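Local coordinates for protein Ves (Pseudomonas fluorescens, PDB 5V00) that is of unknown biochemical function but, as the bicupin protein HutD, is involved in histidine utilization in Pseudomonas, at residues Val72-Gly77 with Gly162-Leu167; Leu129-Gly134 with Leu146-Ala151. All blocks are in the same frame, centred on the assembly; numbering follows the deposited sequence.

Contact 1 (Val72-Gly77 with Gly162-Leu167); sequences VIQGAG and GHHDCL
The imidazole of His164 has Ile73 over one face and the CB of its own neighbour His163 over the other, while Gln74 and a water stand at its edge. Ile73 CD1 makes a CH-pi contact, 3.9 Å from the centroid of the His164 ring and 22° off its normal, somewhat displaced toward the NE2 rim. The isoleucine reaches it with an extended chain, CG1 being set between its backbone N and carbonyl carbon (chi1 65°). Gln74 OE1 comes near the ring plane, 4.1 Å from His164 CE1, a loose approach with the amide tilted 20° from the imidazole. The water lies in the ring plane, 2.8 Å from His164 NE2, and donates to Ile73 O at 2.8 Å. Ile73 thus meets the ring twice, directly through CD1 over a face and through the water at the edge. His164 occupies the third position of a type II turn, closed by Asp165 N to Gly162 O at 3.1 Å. Asp165 OD2 accepts from Gly162 N at 2.9 Å, met from above the carboxylate plane, and also pairs with Arg15. In strand 67-74, Ile73 and Gln74 form a classic beta bulge opposite Arg114 of strand 113-120. The contact therefore joins the end of strand 67-74, in the six-stranded sheet, to the turn leading into strand 166-170 of the five-stranded one, with Ile51 of strand 47-54 touching both Ile73 and His164.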
loop_
_atom_site.group_PDB
_atom_site.type_symbol
_atom_site.label_atom_id
_atom_site.label_comp_id
_atom_site.label_asym_id
_atom_site.label_seq_id
_atom_site.Cartn_x
_atom_site.Cartn_y
_atom_site.Cartn_z
ATOM N N VAL B 72 -21.962 3.382 1.760
ATOM C CA VAL B 72 -22.043 3.955 0.417
ATOM C C VAL B 72 -21.292 5.256 0.331
ATOM O O VAL B 72 -21.504 6.132 1.160
ATOM C CB VAL B 72 -23.531 4.231 -0.019
ATOM C CG1 VAL B 72 -23.595 5.043 -1.296
ATOM C CG2 VAL B 72 -24.269 2.890 -0.100
ATOM N N ILE B 73 -20.377 5.376 -0.633
ATOM C CA ILE B 73 -19.622 6.585 -0.830
ATOM C C ILE B 73 -19.788 7.283 -2.184
ATOM O O ILE B 73 -19.407 8.466 -2.330
ATOM C CB ILE B 73 -18.099 6.459 -0.507
ATOM C CG1 ILE B 73 -17.452 5.482 -1.485
ATOM C CG2 ILE B 73 -17.887 6.024 0.931
ATOM C CD1 ILE B 73 -15.968 5.329 -1.355
ATOM N N GLN B 74 -20.390 6.602 -3.141
ATOM C CA GLN B 74 -20.746 7.256 -4.375
ATOM C C GLN B 74 -22.007 6.592 -4.888
ATOM O O GLN B 74 -22.205 5.380 -4.740
ATOM C CB GLN B 74 -19.645 7.054 -5.427
ATOM C CG GLN B 74 -19.704 8.008 -6.596
ATOM C CD GLN B 74 -18.401 7.886 -7.413
ATOM O OE1 GLN B 74 -17.304 8.191 -6.914
ATOM N NE2 GLN B 74 -18.509 7.321 -8.587
ATOM N N GLY B 75 -22.804 7.434 -5.515
ATOM C CA GLY B 75 -24.146 7.023 -5.922
ATOM C C GLY B 75 -25.161 7.307 -4.826
ATOM O O GLY B 75 -24.855 7.694 -3.725
ATOM N N ALA B 76 -26.429 7.098 -5.145
ATOM C CA ALA B 76 -27.492 7.607 -4.250
ATOM C C ALA B 76 -27.941 6.609 -3.198
ATOM O O ALA B 76 -28.692 6.992 -2.298
ATOM C CB ALA B 76 -28.701 8.055 -5.117
ATOM N N GLY B 77 -27.517 5.358 -3.261
ATOM C CA GLY B 77 -27.860 4.349 -2.310
ATOM C C GLY B 77 -28.350 3.104 -2.930
ATOM O O GLY B 77 -28.498 3.061 -4.153
ATOM N N GLY B 162 -7.115 14.047 -0.542
ATOM C CA GLY B 162 -8.203 14.261 -1.421
ATOM C C GLY B 162 -9.182 13.141 -1.415
ATOM O O GLY B 162 -9.108 12.229 -0.545
ATOM N N HIS B 163 -10.178 13.169 -2.351
ATOM C CA HIS B 163 -11.245 12.174 -2.351
ATOM C C HIS B 163 -10.732 10.756 -2.428
ATOM O O HIS B 163 -9.989 10.408 -3.373
ATOM C CB HIS B 163 -12.272 12.357 -3.515
ATOM C CG HIS B 163 -13.308 13.371 -3.249
ATOM N ND1 HIS B 163 -14.532 13.042 -2.704
ATOM C CD2 HIS B 163 -13.305 14.716 -3.407
ATOM C CE1 HIS B 163 -15.254 14.153 -2.585
ATOM N NE2 HIS B 163 -14.522 15.181 -2.956
ATOM N N HIS B 164 -11.005 9.963 -1.423
ATOM C CA HIS B 164 -10.710 8.532 -1.321
ATOM C C HIS B 164 -9.249 8.202 -1.086
ATOM O O HIS B 164 -8.908 7.031 -1.034
ATOM C CB HIS B 164 -11.237 7.716 -2.480
ATOM C CG HIS B 164 -12.681 7.988 -2.758
ATOM N ND1 HIS B 164 -13.287 7.587 -3.942
ATOM C CD2 HIS B 164 -13.636 8.593 -2.006
ATOM C CE1 HIS B 164 -14.573 7.928 -3.888
ATOM N NE2 HIS B 164 -14.819 8.536 -2.730
ATOM N N ASP B 165 -8.466 9.235 -0.765
ATOM C CA ASP B 165 -7.115 9.022 -0.263
ATOM C C ASP B 165 -7.228 8.575 1.208
ATOM O O ASP B 165 -8.247 8.898 1.881
ATOM C CB ASP B 165 -6.288 10.313 -0.343
ATOM C CG ASP B 165 -5.977 10.793 -1.756
ATOM O OD1 ASP B 165 -6.064 9.992 -2.735
ATOM O OD2 ASP B 165 -5.620 11.989 -1.881
ATOM N N CYS B 166 -6.250 7.823 1.703
ATOM C CA CYS B 166 -6.293 7.283 3.071
ATOM C C CYS B 166 -4.958 7.396 3.769
ATOM O O CYS B 166 -3.970 6.961 3.220
ATOM C CB CYS B 166 -6.659 5.794 2.968
ATOM S SG CYS B 166 -6.952 4.926 4.494
ATOM N N LEU B 167 -4.928 7.979 4.972
ATOM C CA LEU B 167 -3.759 8.029 5.797
ATOM C C LEU B 167 -3.796 6.872 6.745
ATOM O O LEU B 167 -4.879 6.464 7.232
ATOM C CB LEU B 167 -3.753 9.340 6.550
ATOM C CG LEU B 167 -2.538 9.543 7.426
ATOM C CD1 LEU B 167 -2.002 10.947 7.345
ATOM C CD2 LEU B 167 -2.794 9.115 8.849
HETATM O O HOH W 1 -17.066 9.985 -1.950
#

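Contact 2 (Leu129-Gly134 with Leu146-Ala151); sequences LQWVDG and LVFSVA
Trp131 and Phe148 sit on strands that run in the same direction but are not direct neighbours: strand 184-191 lies between 125-132 and 144-149, antiparallel to each, and the nearest CA atoms, those of Trp131 and Phe148, are 9.2 Å apart. Contact is consequently made by side chains alone. At the end of strand 144-149, residues 149-151 form an ST turn, Ser149 OG accepting from Ala151 N at 3.1 Å (169°); Val150, in its middle, directs its CB toward Trp131. Trp131 spans the gap with the six-membered end of its indole. Its CZ3 lies 3.6 Å from Val150 CG1, which comes in at the ring edge, and 3.8 Å from CG2 of the same valine. With CG anti to the backbone N (chi1 177°), the phenyl of Phe148 extends from its strand so that its CD2 edge meets Trp131 CH2 at 4.0 Å, indole and phenyl leaving their strands in a similar direction. Trp131 NE1 donates a hydrogen bond to Thr71 OG1, which should limit the indole's swing. With an alanine here, Thr71 would probably lose its indole donor and Val150 and the edge of Phe148 their apolar cover. The contact joins next-but-one strands within one antiparallel cupin sheet; Trp131 and Phe148 also meet Thr71, Ile73 and Phe116 of the six-stranded sheet, as would be expected where the two cupin domains of a bicupin face each other.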
loop_
_atom_site.group_PDB
_atom_site.type_symbol
_atom_site.label_atom_id
_atom_site.label_comp_id
_atom_site.label_asym_id
_atom_site.label_seq_id
_atom_site.Cartn_x
_atom_site.Cartn_y
_atom_site.Cartn_z
ATOM N N LEU B 129 -14.947 2.251 14.239
ATOM C CA LEU B 129 -15.163 2.999 13.023
ATOM C C LEU B 129 -16.116 4.154 13.293
ATOM O O LEU B 129 -17.116 3.957 13.968
ATOM C CB LEU B 129 -15.807 2.050 11.940
ATOM C CG LEU B 129 -16.167 2.688 10.596
ATOM C CD1 LEU B 129 -15.948 1.733 9.410
ATOM C CD2 LEU B 129 -17.519 3.279 10.564
ATOM N N GLN B 130 -15.829 5.344 12.762
ATOM C CA GLN B 130 -16.724 6.486 12.902
ATOM C C GLN B 130 -16.555 7.474 11.747
ATOM O O GLN B 130 -15.452 7.935 11.466
ATOM C CB GLN B 130 -16.394 7.157 14.214
ATOM C CG GLN B 130 -17.265 8.389 14.487
ATOM C CD GLN B 130 -16.984 9.038 15.818
ATOM O OE1 GLN B 130 -16.032 8.733 16.496
ATOM N NE2 GLN B 130 -17.821 10.036 16.154
ATOM N N TRP B 131 -17.639 7.822 11.085
ATOM C CA TRP B 131 -17.662 8.919 10.108
ATOM C C TRP B 131 -17.799 10.247 10.848
ATOM O O TRP B 131 -18.626 10.366 11.805
ATOM C CB TRP B 131 -18.809 8.725 9.136
ATOM C CG TRP B 131 -18.590 7.625 8.180
ATOM C CD1 TRP B 131 -18.985 6.339 8.286
ATOM C CD2 TRP B 131 -17.932 7.742 6.932
ATOM N NE1 TRP B 131 -18.606 5.625 7.190
ATOM C CE2 TRP B 131 -17.940 6.467 6.341
ATOM C CE3 TRP B 131 -17.249 8.780 6.305
ATOM C CZ2 TRP B 131 -17.330 6.190 5.099
ATOM C CZ3 TRP B 131 -16.680 8.529 5.031
ATOM C CH2 TRP B 131 -16.684 7.214 4.481
ATOM N N VAL B 132 -16.978 11.226 10.454
ATOM C CA VAL B 132 -16.891 12.524 11.144
ATOM C C VAL B 132 -16.842 13.668 10.156
ATOM O O VAL B 132 -16.665 13.451 8.925
ATOM C CB VAL B 132 -15.709 12.608 12.139
ATOM C CG1 VAL B 132 -15.760 11.546 13.211
ATOM C CG2 VAL B 132 -14.406 12.624 11.380
ATOM N N ASP B 133 -16.999 14.917 10.662
ATOM C CA ASP B 133 -16.863 16.067 9.807
ATOM C C ASP B 133 -16.400 17.202 10.654
ATOM O O ASP B 133 -16.378 17.115 11.890
ATOM C CB ASP B 133 -18.167 16.370 9.109
ATOM C CG ASP B 133 -18.041 17.307 7.893
ATOM O OD1 ASP B 133 -16.949 17.728 7.439
ATOM O OD2 ASP B 133 -19.163 17.561 7.366
ATOM N N GLY B 134 -15.988 18.276 10.029
ATOM C CA GLY B 134 -15.556 19.450 10.779
ATOM C C GLY B 134 -14.203 19.230 11.444
ATOM O O GLY B 134 -13.390 18.413 11.023
ATOM N N LEU B 146 -6.567 4.695 10.786
ATOM C CA LEU B 146 -6.801 4.910 9.384
ATOM C C LEU B 146 -7.747 6.117 9.238
ATOM O O LEU B 146 -8.751 6.237 10.022
ATOM C CB LEU B 146 -7.443 3.686 8.685
ATOM C CG LEU B 146 -6.562 2.454 8.783
ATOM C CD1 LEU B 146 -7.494 1.234 8.652
ATOM C CD2 LEU B 146 -5.610 2.474 7.596
ATOM N N VAL B 147 -7.461 6.971 8.303
ATOM C CA VAL B 147 -8.280 8.158 7.987
ATOM C C VAL B 147 -8.579 8.148 6.517
ATOM O O VAL B 147 -7.708 8.399 5.707
ATOM C CB VAL B 147 -7.642 9.510 8.409
ATOM C CG1 VAL B 147 -8.557 10.659 8.141
ATOM C CG2 VAL B 147 -7.272 9.513 9.876
ATOM N N PHE B 148 -9.855 7.919 6.155
ATOM C CA PHE B 148 -10.281 7.803 4.750
ATOM C C PHE B 148 -11.120 9.003 4.375
ATOM O O PHE B 148 -12.178 9.242 4.973
ATOM C CB PHE B 148 -11.122 6.535 4.575
ATOM C CG PHE B 148 -11.685 6.339 3.194
ATOM C CD1 PHE B 148 -10.873 5.874 2.169
ATOM C CD2 PHE B 148 -13.026 6.586 2.930
ATOM C CE1 PHE B 148 -11.356 5.728 0.897
ATOM C CE2 PHE B 148 -13.522 6.503 1.664
ATOM C CZ PHE B 148 -12.724 5.978 0.636
ATOM N N SER B 149 -10.650 9.801 3.430
ATOM C CA SER B 149 -11.292 11.040 2.999
ATOM C C SER B 149 -12.456 10.876 2.020
ATOM O O SER B 149 -12.315 10.098 1.049
ATOM C CB SER B 149 -10.245 11.938 2.314
ATOM O OG SER B 149 -10.858 13.069 1.755
ATOM N N VAL B 150 -13.549 11.620 2.235
ATOM C CA VAL B 150 -14.579 11.745 1.224
ATOM C C VAL B 150 -14.744 13.211 0.855
ATOM O O VAL B 150 -15.843 13.647 0.559
ATOM C CB VAL B 150 -15.905 11.038 1.624
ATOM C CG1 VAL B 150 -15.716 9.522 1.749
ATOM C CG2 VAL B 150 -16.465 11.613 2.897
ATOM N N ALA B 151 -13.659 13.975 0.916
ATOM C CA ALA B 151 -13.729 15.424 0.646
ATOM C C ALA B 151 -12.543 15.841 -0.170
ATOM O O ALA B 151 -11.523 15.109 -0.253
ATOM C CB ALA B 151 -13.762 16.226 1.920
#

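The two contacts, centred about 10 Å apart, share the five-stranded sheet, in which strands 166-170 and 144-149 are direct neighbours. Contact 1 links that sheet to the six-stranded one at the surface, where none of the touching residues is buried, and its chemistry is mixed: aliphatic over imidazole, with water at the rim. Contact 2 stays within one sheet, is partly buried and joins its residues purely through apolar groups. They meet through the backbone, His164 N lying 2.8 Å from Ser149 O in a probable hydrogen bond. Ile73 ties them further, since Trp131 and Phe148 both touch the residue that covers the imidazole in contact 1.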